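Local coordinates for protein ferritin (Mycoplasma penetrans, PDB 7DIE) that probably oxidises and stores iron, assembling 24 subunits into a shell and binding ferric ions within it, at residues A[125-128]-A[129-133]; A[109-112]-A[113-117]; A[30-33]-A[34-38]; A[154-157]-A[158-162]. One frame throughout, in Å; residues are numbered along the deposited sequence.

Interaction 1 of 4, residues A[125-128]-A[129-133]; sequences FERM and QWFVK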
loop_
_atom_site.group_PDB
_atom_site.type_symbol
_atom_site.label_atom_id
_atom_site.label_comp_id
_atom_site.label_asym_id
_atom_site.label_seq_id
_atom_site.Cartn_x
_atom_site.Cartn_y
_atom_site.Cartn_z
ATOM N N PHE A 125 20.085 44.952 13.106
ATOM C CA PHE A 125 18.672 45.322 13.152
ATOM C C PHE A 125 17.798 44.211 12.571
ATOM O O PHE A 125 16.764 43.857 13.151
ATOM C CB PHE A 125 18.446 46.642 12.400
ATOM C CG PHE A 125 16.999 47.105 12.396
ATOM C CD1 PHE A 125 16.434 47.675 13.530
ATOM C CD2 PHE A 125 16.216 46.971 11.260
ATOM C CE1 PHE A 125 15.120 48.102 13.528
ATOM C CE2 PHE A 125 14.890 47.386 11.246
ATOM C CZ PHE A 125 14.338 47.954 12.382
ATOM N N GLU A 126 18.219 43.632 11.444
ATOM C CA GLU A 126 17.446 42.564 10.807
ATOM C C GLU A 126 17.366 41.331 11.717
ATOM O O GLU A 126 16.293 40.746 11.911
ATOM C CB GLU A 126 18.082 42.229 9.448
ATOM C CG GLU A 126 17.244 41.327 8.513
ATOM C CD GLU A 126 17.134 39.863 8.997
ATOM O OE1 GLU A 126 18.110 39.344 9.598
ATOM O OE2 GLU A 126 16.064 39.232 8.761
ATOM N N ARG A 127 18.495 40.930 12.302
ATOM C CA ARG A 127 18.490 39.772 13.196
ATOM C C ARG A 127 17.618 40.016 14.423
ATOM O O ARG A 127 16.999 39.083 14.951
ATOM C CB ARG A 127 19.932 39.412 13.608
ATOM C CG ARG A 127 20.051 38.407 14.790
ATOM C CD ARG A 127 19.638 36.953 14.393
ATOM N NE ARG A 127 18.200 36.834 14.109
ATOM C CZ ARG A 127 17.612 35.742 13.620
ATOM N NH1 ARG A 127 18.329 34.648 13.393
ATOM N NH2 ARG A 127 16.304 35.742 13.366
ATOM N N MET A 128 17.510 41.262 14.865
ATOM C CA MET A 128 16.709 41.545 16.049
ATOM C C MET A 128 15.215 41.490 15.788
ATOM O O MET A 128 14.448 41.408 16.754
ATOM C CB MET A 128 17.084 42.920 16.632
ATOM C CG MET A 128 18.506 42.952 17.236
ATOM S SD MET A 128 18.836 41.640 18.459
ATOM C CE MET A 128 17.641 42.004 19.746
ATOM N N GLN A 129 14.774 41.503 14.523
ATOM C CA GLN A 129 13.335 41.535 14.259
ATOM C C GLN A 129 12.634 40.292 14.798
ATOM O O GLN A 129 11.514 40.382 15.313
ATOM C CB GLN A 129 13.068 41.696 12.759
ATOM C CG GLN A 129 13.547 43.049 12.196
ATOM C CD GLN A 129 13.110 44.214 13.060
ATOM O OE1 GLN A 129 11.927 44.509 13.148
ATOM N NE2 GLN A 129 14.069 44.880 13.714
ATOM N N TRP A 130 13.278 39.125 14.703
ATOM C CA TRP A 130 12.690 37.922 15.294
ATOM C C TRP A 130 12.440 38.116 16.783
ATOM O O TRP A 130 11.429 37.651 17.324
ATOM C CB TRP A 130 13.607 36.708 15.070
ATOM C CG TRP A 130 13.011 35.422 15.628
ATOM C CD1 TRP A 130 12.213 34.532 14.951
ATOM C CD2 TRP A 130 13.122 34.919 16.968
ATOM N NE1 TRP A 130 11.846 33.499 15.782
ATOM C CE2 TRP A 130 12.378 33.718 17.028
ATOM C CE3 TRP A 130 13.779 35.361 18.126
ATOM C CZ2 TRP A 130 12.270 32.959 18.195
ATOM C CZ3 TRP A 130 13.667 34.604 19.290
ATOM C CH2 TRP A 130 12.917 33.417 19.311
ATOM N N PHE A 131 13.359 38.798 17.460
ATOM C CA PHE A 131 13.277 39.001 18.901
ATOM C C PHE A 131 12.250 40.051 19.255
ATOM O O PHE A 131 11.596 39.946 20.296
ATOM C CB PHE A 131 14.655 39.412 19.444
ATOM C CG PHE A 131 15.664 38.324 19.376
ATOM C CD1 PHE A 131 16.388 38.103 18.213
ATOM C CD2 PHE A 131 15.880 37.493 20.476
ATOM C CE1 PHE A 131 17.325 37.079 18.144
ATOM C CE2 PHE A 131 16.834 36.452 20.410
ATOM C CZ PHE A 131 17.543 36.247 19.250
ATOM N N VAL A 132 12.127 41.092 18.422
ATOM C CA VAL A 132 11.057 42.066 18.617
ATOM C C VAL A 132 9.709 41.354 18.637
ATOM O O VAL A 132 8.882 41.564 19.528
ATOM C CB VAL A 132 11.081 43.143 17.519
ATOM C CG1 VAL A 132 9.795 43.998 17.619
ATOM C CG2 VAL A 132 12.332 44.024 17.607
ATOM N N LYS A 133 9.473 40.490 17.648
ATOM C CA LYS A 133 8.201 39.775 17.591
ATOM C C LYS A 133 8.067 38.790 18.744
ATOM O O LYS A 133 7.033 38.749 19.424
ATOM C CB LYS A 133 8.063 39.062 16.241
ATOM C CG LYS A 133 6.687 38.431 15.991
ATOM C CD LYS A 133 6.602 37.867 14.572
ATOM C CE LYS A 133 5.237 37.249 14.283
ATOM N NZ LYS A 133 4.131 38.245 14.441
HETATM O O HOH W 1 15.037 38.351 12.550
#
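Gln-129 folds back over the ring of Phe-125, one helical turn earlier. Its NE2 sits 3.3 Å above the ring plane of Phe-125, over the centre. The same NE2 gives a nearly straight hydrogen bond to Phe-125 O, at 2.9 Å and 169°. The acceptor lies in the Gln-129 amide plane, but the donor approaches from above the carbonyl plane. CG of Gln-129 lies beside the backbone N (chi1 -65°), and a bend at chi2 (-47°) turns the amide back along the helix. Thus one N-H of the amide is used by Phe-125 O, and the nitrogen lies over the ring.

Met-128 and Phe-131 form the buried part of the contact. Met-128 SD stands 5.0 Å from the centroid of the Phe-131 ring, an oblique Met-aromatic contact. Met-128 CE meets Phe-131 CB at 4.0 Å. The Phe-131 ring turns its edge to Arg-127 O, and Trp-130 CE3 lies over one of its faces.

Glu-126, Arg-127 and Trp-130 are partly exposed and meet a water. Arg-127 NH2 reaches Trp-130 CB at 3.3 Å, running alongside that residue. The water donates to Glu-126 O and accepts from Arg-127 NH2 and Trp-130 N.

Trp-130 packs edge-to-face on the iron ligand His-60 and makes a cation-pi contact with Arg-63, both of helix 43-70. Phe-125 meets Phe-122 of a second subunit and Phe-125 of a third, consistent with a threefold contact. Within the subunit, helix 122-150 lays Met-128 and Val-132 on Thr-113 of helix 91-118, while Phe-131 rests on Leu-64 of helix 43-70.

Interaction 2 of 4, residues A[109-112]-A[113-117]; sequences VKNV and TEISL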
loop_
_atom_site.group_PDB
_atom_site.type_symbol
_atom_site.label_atom_id
_atom_site.label_comp_id
_atom_site.label_asym_id
_atom_site.label_seq_id
_atom_site.Cartn_x
_atom_site.Cartn_y
_atom_site.Cartn_z
ATOM N N VAL A 109 15.748 43.788 24.239
ATOM C CA VAL A 109 15.503 43.679 22.799
ATOM C C VAL A 109 15.325 45.062 22.177
ATOM O O VAL A 109 15.936 45.392 21.152
ATOM C CB VAL A 109 14.274 42.792 22.520
ATOM C CG1 VAL A 109 13.874 42.891 21.038
ATOM C CG2 VAL A 109 14.564 41.339 22.908
ATOM N N LYS A 110 14.459 45.878 22.772
ATOM C CA LYS A 110 14.182 47.190 22.198
ATOM C C LYS A 110 15.447 48.040 22.132
ATOM O O LYS A 110 15.669 48.757 21.146
ATOM C CB LYS A 110 13.095 47.895 23.015
ATOM C CG LYS A 110 12.605 49.228 22.441
ATOM C CD LYS A 110 11.470 49.781 23.315
ATOM C CE LYS A 110 10.762 50.972 22.697
ATOM N NZ LYS A 110 11.700 52.073 22.378
ATOM N N ASN A 111 16.292 47.972 23.171
ATOM C CA ASN A 111 17.510 48.782 23.193
ATOM C C ASN A 111 18.463 48.374 22.079
ATOM O O ASN A 111 18.967 49.223 21.336
ATOM C CB ASN A 111 18.214 48.668 24.548
ATOM C CG ASN A 111 19.359 49.663 24.695
ATOM O OD1 ASN A 111 19.176 50.865 24.492
ATOM N ND2 ASN A 111 20.546 49.166 25.034
ATOM N N VAL A 112 18.734 47.072 21.956
ATOM C CA VAL A 112 19.634 46.611 20.901
ATOM C C VAL A 112 19.055 46.938 19.535
ATOM O O VAL A 112 19.776 47.329 18.609
ATOM C CB VAL A 112 19.913 45.099 21.037
ATOM C CG1 VAL A 112 20.902 44.666 19.943
ATOM C CG2 VAL A 112 20.469 44.779 22.434
ATOM N N THR A 113 17.742 46.778 19.383
ATOM C CA THR A 113 17.114 47.080 18.107
ATOM C C THR A 113 17.294 48.553 17.761
ATOM O O THR A 113 17.743 48.898 16.664
ATOM C CB THR A 113 15.629 46.709 18.167
ATOM O OG1 THR A 113 15.509 45.296 18.391
ATOM C CG2 THR A 113 14.926 47.089 16.866
ATOM N N GLU A 114 16.974 49.435 18.707
ATOM C CA GLU A 114 17.059 50.867 18.443
ATOM C C GLU A 114 18.499 51.306 18.181
ATOM O O GLU A 114 18.768 52.059 17.235
ATOM C CB GLU A 114 16.475 51.643 19.618
ATOM C CG GLU A 114 16.501 53.139 19.386
ATOM C CD GLU A 114 15.908 53.930 20.546
ATOM O OE1 GLU A 114 15.741 55.154 20.388
ATOM O OE2 GLU A 114 15.598 53.333 21.600
ATOM N N ILE A 115 19.437 50.856 19.016
ATOM C CA ILE A 115 20.815 51.309 18.866
ATOM C C ILE A 115 21.424 50.748 17.587
ATOM O O ILE A 115 22.158 51.446 16.884
ATOM C CB ILE A 115 21.660 50.956 20.111
ATOM C CG1 ILE A 115 21.055 51.565 21.379
ATOM C CG2 ILE A 115 23.110 51.446 19.960
ATOM C CD1 ILE A 115 20.669 53.018 21.235
ATOM N N SER A 116 21.120 49.492 17.238
ATOM C CA SER A 116 21.698 48.960 16.004
ATOM C C SER A 116 21.217 49.752 14.790
ATOM O O SER A 116 22.005 50.054 13.883
ATOM C CB SER A 116 21.390 47.458 15.859
ATOM O OG SER A 116 20.008 47.266 15.717
ATOM N N LEU A 117 19.939 50.138 14.770
ATOM C CA LEU A 117 19.439 50.957 13.669
ATOM C C LEU A 117 20.108 52.332 13.666
ATOM O O LEU A 117 20.518 52.842 12.616
ATOM C CB LEU A 117 17.917 51.111 13.769
ATOM C CG LEU A 117 17.241 51.934 12.663
ATOM C CD1 LEU A 117 17.457 51.265 11.323
ATOM C CD2 LEU A 117 15.741 52.127 12.916
#
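The flat peptide carbonyl of Val-109 receives two donors from Thr-113. Thr-113 N donates to Val-109 O at 2.9 Å. Thr-113 OG1 stands above the same carbonyl plane, 43° out of it, and donates to Val-109 O at 2.8 Å. The hydroxyl is placed there by chi1 of -62°, which sets OG1 beside its own backbone N and anti to the carbonyl carbon. The flat amide of Asn-111 crosses Ile-115 in one of two conformers, so its placement is doubtful. The backbone contact is firmer: Ile-115 CG1 lies 3.1 Å from Asn-111 O.

Three residues on from Thr-113, Ser-116 is less clear-cut. Its N donates to Val-112 O. Its OG lies 2.9 Å from Val-112 O and equally near Thr-113 O, with a single proton to offer.

Lys-110 and Glu-114 lie side by side, pointing the same way, on a partly exposed flank. Lys-110 NZ is 4.2 Å from Glu-114 OE2, too far for a salt bridge. Glu-114 OE1 makes a long, weak ion pair with Lys-120 NZ of a neighbouring subunit, and Lys-110 NZ a weak hydrogen bond to Lys-120 O of that subunit. On another side Ile-115 touches Ile-12 and Leu-15 of helix 10-39.

The chemistry implies that Thr-113 gives its hydroxyl proton to Val-109 O of its own helix while it packs on Phe-125, Met-128 and Val-132 of helix 122-150.

Interaction 3 of 4, residues A[30-33]-A[34-38]; sequences YFHL and ATVSK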
loop_
_atom_site.group_PDB
_atom_site.type_symbol
_atom_site.label_atom_id
_atom_site.label_comp_id
_atom_site.label_asym_id
_atom_site.label_seq_id
_atom_site.Cartn_x
_atom_site.Cartn_y
_atom_site.Cartn_z
ATOM N N TYR A 30 14.301 31.278 35.338
ATOM C CA TYR A 30 13.148 30.393 35.151
ATOM C C TYR A 30 13.435 28.981 35.652
ATOM O O TYR A 30 12.547 28.325 36.217
ATOM C CB TYR A 30 12.712 30.378 33.672
ATOM C CG TYR A 30 12.271 31.745 33.180
ATOM C CD1 TYR A 30 11.844 32.717 34.083
ATOM C CD2 TYR A 30 12.315 32.085 31.820
ATOM C CE1 TYR A 30 11.457 33.992 33.652
ATOM C CE2 TYR A 30 11.926 33.358 31.375
ATOM C CZ TYR A 30 11.501 34.308 32.310
ATOM O OH TYR A 30 11.120 35.575 31.917
ATOM N N PHE A 31 14.658 28.484 35.467
ATOM C CA PHE A 31 14.952 27.164 36.020
ATOM C C PHE A 31 14.949 27.205 37.545
ATOM O O PHE A 31 14.499 26.256 38.195
ATOM C CB PHE A 31 16.288 26.645 35.473
ATOM C CG PHE A 31 16.235 26.293 34.005
ATOM C CD1 PHE A 31 15.278 25.403 33.528
ATOM C CD2 PHE A 31 17.116 26.870 33.106
ATOM C CE1 PHE A 31 15.213 25.070 32.177
ATOM C CE2 PHE A 31 17.059 26.557 31.754
ATOM C CZ PHE A 31 16.099 25.647 31.288
ATOM N N HIS A 32 15.455 28.292 38.137
ATOM C CA HIS A 32 15.321 28.475 39.582
ATOM C C HIS A 32 13.849 28.497 39.994
ATOM O O HIS A 32 13.428 27.767 40.908
ATOM C CB HIS A 32 16.030 29.770 40.009
ATOM C CG HIS A 32 15.763 30.169 41.427
ATOM N ND1 HIS A 32 16.249 29.461 42.511
ATOM C CD2 HIS A 32 15.052 31.201 41.941
ATOM C CE1 HIS A 32 15.844 30.041 43.628
ATOM N NE2 HIS A 32 15.129 31.105 43.311
ATOM N N LEU A 33 13.047 29.315 39.309
ATOM C CA LEU A 33 11.631 29.445 39.640
ATOM C C LEU A 33 10.876 28.141 39.417
ATOM O O LEU A 33 9.862 27.892 40.077
ATOM C CB LEU A 33 11.016 30.573 38.815
ATOM C CG LEU A 33 11.517 31.978 39.177
ATOM C CD1 LEU A 33 10.686 33.045 38.467
ATOM C CD2 LEU A 33 11.520 32.200 40.690
ATOM N N ALA A 34 11.339 27.298 38.491
ATOM C CA ALA A 34 10.727 25.978 38.354
ATOM C C ALA A 34 10.869 25.180 39.648
ATOM O O ALA A 34 9.901 24.592 40.133
ATOM C CB ALA A 34 11.347 25.224 37.175
ATOM N N THR A 35 12.075 25.165 40.239
ATOM C CA THR A 35 12.255 24.400 41.476
ATOM C C THR A 35 11.491 25.031 42.637
ATOM O O THR A 35 10.934 24.319 43.481
ATOM C CB THR A 35 13.746 24.243 41.817
ATOM O OG1 THR A 35 14.335 25.515 42.154
ATOM C CG2 THR A 35 14.501 23.628 40.620
ATOM N N VAL A 36 11.428 26.361 42.689
ATOM C CA VAL A 36 10.655 27.013 43.746
ATOM C C VAL A 36 9.176 26.675 43.603
ATOM O O VAL A 36 8.508 26.285 44.574
ATOM C CB VAL A 36 10.886 28.534 43.717
ATOM C CG1 VAL A 36 9.937 29.217 44.716
ATOM C CG2 VAL A 36 12.371 28.843 44.016
ATOM N N SER A 37 8.649 26.807 42.378
ATOM C CA SER A 37 7.236 26.526 42.111
ATOM C C SER A 37 6.883 25.099 42.508
ATOM O O SER A 37 5.835 24.848 43.125
ATOM C CB SER A 37 6.944 26.732 40.615
ATOM O OG SER A 37 7.100 28.095 40.230
ATOM N N LYS A 38 7.740 24.140 42.137
ATOM C CA LYS A 38 7.478 22.744 42.476
ATOM C C LYS A 38 7.442 22.547 43.988
ATOM O O LYS A 38 6.551 21.869 44.521
ATOM C CB LYS A 38 8.549 21.847 41.847
ATOM C CG LYS A 38 8.371 20.349 42.169
ATOM C CD LYS A 38 7.083 19.819 41.583
ATOM C CE LYS A 38 6.856 18.345 41.947
ATOM N NZ LYS A 38 5.461 17.900 41.579
#
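Val-36 lays its CG2 methyl over one face of the His-32 ring, a CH-pi contact one turn apart on helix 10-39 of the ferritin four-helix bundle. The methyl is 3.9 Å from the ring centroid, 24° off the normal and shifted toward the rim. Val-36 CG2 comes nearest to His-32 NE2, at 3.6 Å. CG of His-32 is anti to the backbone N (chi1 170°), and the ring lies along the helix where Val-36 CG2 can reach its face.

His-32 O binds two donors. Val-36 N reaches it at 3.0 Å. Thr-35 OG1 donates to His-32 O at 2.7 Å, in the carbonyl plane and on a lone pair. Thr-35 N makes only a weak bond to Phe-31 O.

The next shell fixes these groups from outside. His-32 ND1 is hydrogen-bonded to Leu-75 O of a neighbouring subunit, and Thr-35 OG1 to Leu-75 N of that neighbouring subunit. The histidine and threonine thus hold one backbone segment across the interface. Within the home subunit, Phe-88 packs on His-32, Leu-33 and Val-36, and Tyr-30 OH bonds Glu-102 OE1 of helix 91-118.

Ser-37 is buried, and its hydroxyl turns back to its own helix. OG lies beside the backbone N (chi1 -65°), within reach of the carbonyl one turn earlier. Ser-37 N and Ser-37 OG reach Leu-33 O from opposite faces of its carbonyl plane, each at 2.8 Å.

Interaction 4 of 4, residues A[154-157]-A[158-162]; sequences VNLI and NIENI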
loop_
_atom_site.group_PDB
_atom_site.type_symbol
_atom_site.label_atom_id
_atom_site.label_comp_id
_atom_site.label_asym_id
_atom_site.label_seq_id
_atom_site.Cartn_x
_atom_site.Cartn_y
_atom_site.Cartn_z
ATOM N N VAL A 154 -9.026 32.304 43.448
ATOM C CA VAL A 154 -8.582 31.090 42.760
ATOM C C VAL A 154 -7.859 30.226 43.782
ATOM O O VAL A 154 -7.324 30.730 44.776
ATOM C CB VAL A 154 -7.672 31.397 41.549
ATOM C CG1 VAL A 154 -8.371 32.338 40.567
ATOM C CG2 VAL A 154 -6.375 32.003 41.999
ATOM N N ASN A 155 -7.821 28.928 43.542
ATOM C CA ASN A 155 -7.138 28.005 44.412
ATOM C C ASN A 155 -6.003 27.293 43.683
ATOM O O ASN A 155 -5.860 27.452 42.519
ATOM C CB ASN A 155 -8.084 27.043 45.085
ATOM C CG ASN A 155 -8.837 26.183 44.120
ATOM O OD1 ASN A 155 -10.004 25.979 44.275
ATOM N ND2 ASN A 155 -8.172 25.663 43.173
ATOM N N LEU A 156 -5.207 26.525 44.394
ATOM C CA LEU A 156 -4.038 25.902 43.770
ATOM C C LEU A 156 -4.448 25.011 42.609
ATOM O O LEU A 156 -3.728 24.908 41.605
ATOM C CB LEU A 156 -3.255 25.095 44.810
ATOM C CG LEU A 156 -2.059 24.236 44.369
ATOM C CD1 LEU A 156 -1.044 24.118 45.492
ATOM C CD2 LEU A 156 -2.516 22.829 43.936
ATOM N N ILE A 157 -5.578 24.317 42.749
ATOM C CA ILE A 157 -6.005 23.415 41.688
ATOM C C ILE A 157 -6.425 24.204 40.449
ATOM O O ILE A 157 -6.091 23.823 39.319
ATOM C CB ILE A 157 -7.115 22.484 42.203
ATOM C CG1 ILE A 157 -6.546 21.547 43.284
ATOM C CG2 ILE A 157 -7.682 21.647 41.067
ATOM C CD1 ILE A 157 -7.588 20.585 43.848
ATOM N N ASN A 158 -7.088 25.317 40.615
ATOM C CA ASN A 158 -7.468 26.139 39.500
ATOM C C ASN A 158 -6.218 26.579 38.728
ATOM O O ASN A 158 -6.157 26.475 37.551
ATOM C CB ASN A 158 -8.182 27.407 39.960
ATOM C CG ASN A 158 -9.498 27.158 40.659
ATOM O OD1 ASN A 158 -10.233 26.249 40.355
ATOM N ND2 ASN A 158 -9.809 28.029 41.546
ATOM N N ILE A 159 -5.236 27.085 39.449
ATOM C CA ILE A 159 -4.002 27.561 38.830
ATOM C C ILE A 159 -3.326 26.430 38.075
ATOM O O ILE A 159 -2.925 26.582 36.913
ATOM C CB ILE A 159 -3.069 28.154 39.904
ATOM C CG1 ILE A 159 -3.643 29.468 40.446
ATOM C CG2 ILE A 159 -1.636 28.334 39.371
ATOM C CD1 ILE A 159 -2.963 29.910 41.742
ATOM N N GLU A 160 -3.174 25.285 38.740
ATOM C CA GLU A 160 -2.522 24.130 38.130
ATOM C C GLU A 160 -3.264 23.661 36.883
ATOM O O GLU A 160 -2.640 23.327 35.864
ATOM C CB GLU A 160 -2.431 23.000 39.160
ATOM C CG GLU A 160 -1.265 23.191 40.131
ATOM C CD GLU A 160 0.068 23.006 39.421
ATOM O OE1 GLU A 160 0.449 21.853 39.149
ATOM O OE2 GLU A 160 0.726 24.009 39.113
ATOM N N ASN A 161 -4.564 23.621 36.950
ATOM C CA ASN A 161 -5.338 23.213 35.827
ATOM C C ASN A 161 -5.176 24.102 34.611
ATOM O O ASN A 161 -4.983 23.621 33.553
ATOM C CB ASN A 161 -6.821 23.124 36.176
ATOM C CG ASN A 161 -7.181 21.862 36.898
ATOM O OD1 ASN A 161 -8.192 21.792 37.508
ATOM N ND2 ASN A 161 -6.369 20.892 36.820
ATOM N N ILE A 162 -5.280 25.398 34.776
ATOM C CA ILE A 162 -5.226 26.273 33.603
ATOM C C ILE A 162 -3.794 26.391 33.077
ATOM O O ILE A 162 -3.569 26.448 31.862
ATOM C CB ILE A 162 -5.851 27.654 33.904
ATOM C CG1 ILE A 162 -6.054 28.436 32.598
ATOM C CG2 ILE A 162 -5.010 28.464 34.878
ATOM C CD1 ILE A 162 -7.180 29.431 32.662
#
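Asn-155 and Asn-158 stack their side-chain amides, with the planes only 21° apart. The two side chains themselves cross at about a right angle. Asn-158 CG is anti to its carbonyl carbon (chi1 -64°), which swings the amide back toward the start of the helix and over that of Asn-155. Val-154 and Ile-159 also cross at about a right angle, and Val-154 CG2 touches Ile-159 CD1 at 4.0 Å. Leu-156 and Glu-160 instead run side by side, with Leu-156 CD2 and Glu-160 CG 4.0 Å apart.

Asn-155 is the N-cap of helix 156-164, the short fifth helix that follows the ferritin bundle. Its carbonyl starts the helical bonding: Ile-159 N donates to Asn-155 O at 3.2 Å and 171°. Glu-160 N to Leu-156 O and Asn-161 N to Ile-157 O continue the ladder.

The Glu-160 carboxylate leads away from Leu-156 to the start of helix 43-70, where OE1 and OE2 are hydrogen-bonded to Asn-44 N and Val-45 N. Two neighbouring subunits also meet the short helix, Asn-155 touching Asn-153 of one and Asn-158 touching Asn-155 of the other, consistent with the fourfold meeting of short helices in ferritins. Ile-157 and Asn-161 lie alongside each other, with Ile-157 CG2 at 3.6 Å from Asn-161 OD1, and the side chain of Asn-161 is about 3 Å from a bound iron(III) ion.

In the fold
Along the chain the order is interaction 3, interaction 2, interaction 1, then interaction 4. They lie on helices 10-39, 91-118, 122-150 and 156-164. Interactions 1 and 2 have centres about 9 Å apart and touch through Thr-113, Ser-116, Phe-125, Met-128 and Val-132. Both also meet the same neighbouring subunit. Interactions 3 and 4 lie on the other side of the chain's centre, about 17 Å apart between centres, and do not touch. Interactions 2 and 4 are about 38 Å apart between centres. The first three belong to the bundle and the fourth to the short helix beyond it. On both sides of the chain's centre the contacts meet neighbouring subunits of the 24-chain shell.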